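Amidohydrolase 3 domain-containing protein (Pyrococcus horikoshii, PDB 3IGH) is uncharacterised but is probably a metal-dependent amidohydrolase-family enzyme that hydrolyses carbon-nitrogen bonds other than peptide bonds. Local coordinates at residues Glu184-Tyr189 / Ser209-Ala214; Arg418-Gly421 / Leu425-Leu428. All blocks are in the same frame, centred on the assembly; numbering follows the deposited sequence.

Contact 1: Glu184-Tyr189 / Ser209-Ala214. With SO4 (sulfate ion), chain H.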
loop_
_atom_site.group_PDB
_atom_site.type_symbol
_atom_site.label_atom_id
_atom_site.label_comp_id
_atom_site.label_asym_id
_atom_site.label_seq_id
_atom_site.Cartn_x
_atom_site.Cartn_y
_atom_site.Cartn_z
ATOM N N GLU A 184 9.949 -15.075 9.530
ATOM C CA GLU A 184 10.870 -14.496 10.511
ATOM C C GLU A 184 12.321 -14.518 10.014
ATOM O O GLU A 184 13.076 -13.574 10.264
ATOM C CB GLU A 184 10.757 -15.201 11.874
ATOM C CG GLU A 184 9.331 -15.380 12.394
ATOM C CD GLU A 184 8.722 -16.717 11.997
ATOM O OE1 GLU A 184 7.957 -16.752 11.006
ATOM O OE2 GLU A 184 9.020 -17.735 12.667
ATOM N N ASP A 185 12.707 -15.588 9.310
ATOM C CA ASP A 185 14.039 -15.675 8.691
ATOM C C ASP A 185 14.230 -14.585 7.634
ATOM O O ASP A 185 15.272 -13.926 7.598
ATOM C CB ASP A 185 14.261 -17.027 8.025
ATOM C CG ASP A 185 14.372 -18.160 9.025
ATOM O OD1 ASP A 185 14.798 -17.924 10.175
ATOM O OD2 ASP A 185 14.025 -19.286 8.650
ATOM N N TYR A 186 13.219 -14.414 6.786
ATOM C CA TYR A 186 13.232 -13.372 5.755
ATOM C C TYR A 186 13.296 -11.973 6.355
ATOM O O TYR A 186 14.024 -11.124 5.840
ATOM C CB TYR A 186 12.029 -13.494 4.826
ATOM C CG TYR A 186 12.172 -14.515 3.718
ATOM C CD1 TYR A 186 11.762 -15.839 3.904
ATOM C CD2 TYR A 186 12.698 -14.157 2.477
ATOM C CE1 TYR A 186 11.875 -16.779 2.879
ATOM C CE2 TYR A 186 12.826 -15.088 1.449
ATOM C CZ TYR A 186 12.411 -16.392 1.663
ATOM O OH TYR A 186 12.515 -17.306 0.656
ATOM N N VAL A 187 12.560 -11.735 7.445
ATOM C CA VAL A 187 12.627 -10.443 8.148
ATOM C C VAL A 187 14.075 -10.185 8.604
ATOM O O VAL A 187 14.619 -9.110 8.375
ATOM C CB VAL A 187 11.614 -10.347 9.347
ATOM C CG1 VAL A 187 11.855 -9.110 10.202
ATOM C CG2 VAL A 187 10.172 -10.345 8.843
ATOM N N TYR A 188 14.688 -11.199 9.212
ATOM C CA TYR A 188 16.072 -11.128 9.677
ATOM C C TYR A 188 17.050 -10.851 8.520
ATOM O O TYR A 188 17.906 -9.973 8.633
ATOM C CB TYR A 188 16.430 -12.421 10.419
ATOM C CG TYR A 188 17.882 -12.535 10.837
ATOM C CD1 TYR A 188 18.328 -11.973 12.029
ATOM C CD2 TYR A 188 18.801 -13.227 10.049
ATOM C CE1 TYR A 188 19.661 -12.078 12.417
ATOM C CE2 TYR A 188 20.131 -13.337 10.424
ATOM C CZ TYR A 188 20.554 -12.762 11.608
ATOM O OH TYR A 188 21.870 -12.880 11.981
ATOM N N TYR A 189 16.905 -11.591 7.415
ATOM C CA TYR A 189 17.779 -11.412 6.251
ATOM C C TYR A 189 17.638 -10.033 5.615
ATOM O O TYR A 189 18.638 -9.400 5.269
ATOM C CB TYR A 189 17.531 -12.493 5.203
ATOM C CG TYR A 189 17.982 -13.880 5.612
ATOM C CD1 TYR A 189 19.159 -14.075 6.334
ATOM C CD2 TYR A 189 17.239 -15.002 5.250
ATOM C CE1 TYR A 189 19.579 -15.356 6.695
ATOM C CE2 TYR A 189 17.647 -16.281 5.612
ATOM C CZ TYR A 189 18.813 -16.448 6.335
ATOM O OH TYR A 189 19.212 -17.713 6.691
ATOM N N SER A 209 12.484 -10.368 -8.002
ATOM C CA SER A 209 11.967 -11.711 -7.674
ATOM C C SER A 209 11.615 -11.856 -6.199
ATOM O O SER A 209 12.111 -12.743 -5.492
ATOM C CB SER A 209 12.891 -12.833 -8.170
ATOM O OG SER A 209 13.015 -12.773 -9.576
ATOM N N VAL A 210 10.749 -10.963 -5.742
ATOM C CA VAL A 210 10.220 -11.050 -4.389
ATOM C C VAL A 210 9.230 -12.216 -4.375
ATOM O O VAL A 210 8.226 -12.187 -5.099
ATOM C CB VAL A 210 9.510 -9.712 -3.988
ATOM C CG1 VAL A 210 8.866 -9.812 -2.613
ATOM C CG2 VAL A 210 10.494 -8.564 -4.019
ATOM N N ASN A 211 9.517 -13.246 -3.577
ATOM C CA ASN A 211 8.607 -14.385 -3.451
ATOM C C ASN A 211 7.571 -14.161 -2.338
ATOM O O ASN A 211 7.485 -13.066 -1.781
ATOM C CB ASN A 211 9.377 -15.722 -3.277
ATOM C CG ASN A 211 10.215 -15.784 -1.993
ATOM O OD1 ASN A 211 9.881 -15.178 -0.972
ATOM N ND2 ASN A 211 11.315 -16.543 -2.045
ATOM N N GLU A 212 6.806 -15.199 -2.010
ATOM C CA GLU A 212 5.662 -15.073 -1.093
ATOM C C GLU A 212 6.084 -14.655 0.307
ATOM O O GLU A 212 5.538 -13.705 0.874
ATOM C CB GLU A 212 4.867 -16.391 -1.030
ATOM C CG GLU A 212 4.037 -16.720 -2.286
ATOM C CD GLU A 212 4.814 -17.422 -3.421
ATOM O OE1 GLU A 212 6.076 -17.484 -3.411
ATOM O OE2 GLU A 212 4.130 -17.917 -4.349
ATOM N N LYS A 213 7.079 -15.346 0.855
ATOM C CA LYS A 213 7.558 -15.026 2.201
ATOM C C LYS A 213 8.364 -13.737 2.307
ATOM O O LYS A 213 8.304 -13.055 3.337
ATOM C CB LYS A 213 8.334 -16.197 2.788
ATOM C CG LYS A 213 7.455 -17.378 3.087
ATOM C CD LYS A 213 8.192 -18.464 3.827
ATOM C CE LYS A 213 7.228 -19.590 4.167
ATOM N NZ LYS A 213 7.929 -20.772 4.723
ATOM N N ALA A 214 9.135 -13.415 1.268
ATOM C CA ALA A 214 9.840 -12.131 1.219
ATOM C C ALA A 214 8.818 -10.991 1.202
ATOM O O ALA A 214 9.007 -9.992 1.882
ATOM C CB ALA A 214 10.753 -12.038 0.003
HETATM S S SO4 H . 10.803 -18.771 -5.076
HETATM O O1 SO4 H . 11.789 -17.967 -4.365
HETATM O O2 SO4 H . 11.399 -20.025 -5.517
HETATM O O3 SO4 H . 9.684 -19.059 -4.190
HETATM O O4 SO4 H . 10.313 -18.033 -6.232
#
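The N-cap of helix 212-223, which follows strand 202-210 in the amidohydrolase barrel, is where Tyr186 of helix 183-199 meets Asn211. Asparagine suits this place because its short amide can serve two sides at once. With CG set between the backbone N and the carbonyl carbon (chi1 63°), Asn211 OD1 turns back to accept from Ala214 N at 2.9 Å, nearly in line with its C=O bond, which is the capping bond. Asn211 ND2 donates outward: one bond goes to Tyr186 OH at 3.1 Å, close to the amide plane, and a straighter one to O1 of a sulfate, probably from the crystallisation liquor, at 2.8 Å. The phenol ring stands steeply to that amide, the planes 79° apart, and lays one face over the first turn of the helix, above Lys213 C and Ala214 N. Lys213 CB lies 3.6 Å from Tyr186 CE1, and Ala214 CB 3.8 Å from Tyr186 CD2. Lys213 then runs on, extended, and its NZ is hydrogen-bonded to Leu181 O and Glu178 O. Both polar groups of the Asn211 amide are thus engaged, and Tyr186 OH, accepting from ND2, passes its own hydrogen to Asn177 O of helix 166-180.

Contact 2: Arg418-Gly421 / Leu425-Leu428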
loop_
_atom_site.group_PDB
_atom_site.type_symbol
_atom_site.label_atom_id
_atom_site.label_comp_id
_atom_site.label_asym_id
_atom_site.label_seq_id
_atom_site.Cartn_x
_atom_site.Cartn_y
_atom_site.Cartn_z
ATOM N N ARG A 418 36.398 0.218 -16.603
ATOM C CA ARG A 418 36.157 -1.004 -17.391
ATOM C C ARG A 418 37.128 -2.168 -17.200
ATOM O O ARG A 418 37.394 -2.902 -18.139
ATOM C CB ARG A 418 35.997 -0.677 -18.884
ATOM C CG ARG A 418 34.614 -0.182 -19.242
ATOM C CD ARG A 418 34.392 -0.090 -20.745
ATOM N NE ARG A 418 33.962 -1.343 -21.378
ATOM C CZ ARG A 418 32.706 -1.797 -21.389
ATOM N NH1 ARG A 418 31.743 -1.136 -20.756
ATOM N NH2 ARG A 418 32.415 -2.929 -22.016
ATOM N N GLY A 419 37.625 -2.350 -15.984
ATOM C CA GLY A 419 38.507 -3.470 -15.681
ATOM C C GLY A 419 39.939 -3.301 -16.158
ATOM O O GLY A 419 40.645 -4.296 -16.337
ATOM N N LYS A 420 40.353 -2.055 -16.392
ATOM C CA LYS A 420 41.750 -1.749 -16.751
ATOM C C LYS A 420 42.699 -2.417 -15.757
ATOM O O LYS A 420 42.561 -2.230 -14.546
ATOM C CB LYS A 420 41.981 -0.236 -16.783
ATOM C CG LYS A 420 43.382 0.186 -17.245
ATOM C CD LYS A 420 43.435 1.666 -17.638
ATOM C CE LYS A 420 43.574 2.586 -16.432
ATOM N NZ LYS A 420 43.760 4.012 -16.840
ATOM N N GLY A 421 43.606 -3.242 -16.278
ATOM C CA GLY A 421 44.579 -3.960 -15.460
ATOM C C GLY A 421 44.019 -5.135 -14.692
ATOM O O GLY A 421 44.656 -5.627 -13.755
ATOM N N LEU A 425 38.758 -7.622 -21.228
ATOM C CA LEU A 425 37.693 -6.797 -21.808
ATOM C C LEU A 425 38.038 -5.312 -21.947
ATOM O O LEU A 425 37.611 -4.673 -22.909
ATOM C CB LEU A 425 36.389 -6.955 -20.997
ATOM C CG LEU A 425 35.106 -6.537 -21.715
ATOM C CD1 LEU A 425 34.876 -7.409 -22.943
ATOM C CD2 LEU A 425 33.906 -6.566 -20.772
ATOM N N TYR A 426 38.809 -4.772 -21.000
ATOM C CA TYR A 426 39.188 -3.359 -21.062
ATOM C C TYR A 426 39.823 -2.967 -22.395
ATOM O O TYR A 426 39.321 -2.067 -23.078
ATOM C CB TYR A 426 40.126 -2.934 -19.918
ATOM C CG TYR A 426 40.607 -1.513 -20.136
ATOM C CD1 TYR A 426 41.924 -1.250 -20.548
ATOM C CD2 TYR A 426 39.730 -0.435 -20.007
ATOM C CE1 TYR A 426 42.352 0.051 -20.797
ATOM C CE2 TYR A 426 40.152 0.871 -20.249
ATOM C CZ TYR A 426 41.465 1.103 -20.642
ATOM O OH TYR A 426 41.889 2.389 -20.879
ATOM N N GLU A 427 40.920 -3.638 -22.759
ATOM C CA GLU A 427 41.666 -3.302 -23.977
ATOM C C GLU A 427 40.801 -3.423 -25.227
ATOM O O GLU A 427 41.003 -2.702 -26.196
ATOM C CB GLU A 427 42.951 -4.146 -24.101
ATOM C CG GLU A 427 42.763 -5.604 -24.544
ATOM C CD GLU A 427 43.045 -5.846 -26.029
ATOM O OE1 GLU A 427 43.230 -7.022 -26.407
ATOM O OE2 GLU A 427 43.089 -4.877 -26.821
ATOM N N LEU A 428 39.831 -4.333 -25.187
ATOM C CA LEU A 428 38.981 -4.594 -26.339
ATOM C C LEU A 428 37.806 -3.635 -26.455
ATOM O O LEU A 428 37.268 -3.458 -27.544
ATOM C CB LEU A 428 38.480 -6.036 -26.294
ATOM C CG LEU A 428 39.541 -7.128 -26.451
ATOM C CD1 LEU A 428 38.965 -8.490 -26.107
ATOM C CD2 LEU A 428 40.103 -7.110 -27.868
#
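Lys420 lays its aliphatic chain along one face of the Tyr426 ring, a CH-pi contact that packs the loop after helix 408-417 against the short helix 425-429 in a tight helix-loop-helix turn. Lys420 CB stands over the centre of the Tyr426 ring, 3.7 Å from the centroid and 6° off the normal. The two side chains run side by side in the same direction: with Lys420 CG anti to the backbone N (chi1 -176°), CG passes over Tyr426 CE1 and Lys420 CD reaches 3.6 Å from Tyr426 CZ. A long methylene chain suits this exposed place, since it can cover an aromatic face while its ammonium group continues past the phenol. The backbone joins in, Lys420 CA lying 3.6 Å from Tyr426 CG. At the ring's edge, near its plane, Arg418 CB meets Tyr426 CD2 at 3.9 Å. An alanine in place of Tyr426 would take away the ring and is likely to leave the methylenes of Lys420 and CB of Arg418 without their packing partner. Arg418, the first residue beyond helix 408-417, turns to positive phi, and Gly419 continues with positive phi, a conformation that glycine adopts readily. The Arg418 chain bends at chi3, and NH1 bonds to Tyr384 O and NE to Thr429 OG1. Arg418 NH2 makes a weak hydrogen bond to Val383 O and comes within 4.1 Å of Leu425 CD2.

From the N terminus the chain reaches contact 1 first. Helix 183-199 leads into strand 202-210, and the return at 209-214 closes a loop of 19 residues that brings the start of helix 212-223 back against the earlier helix. The chain then passes through the later barrel strands, from 230-235 to 395-397, before the loop after helix 408-417 opens contact 2, a much shorter closure with three residues between its segments. The two contacts are in series, neither nested nor crossed. The centres of contact 1 and contact 2 lie about 38 Å apart, on opposite sides of the chain's centre. Contact 1 thus joins helices flanking an early barrel strand, whereas contact 2, beyond the last parallel barrel strand, packs the loop leaving helix 408-417 against helix 425-429.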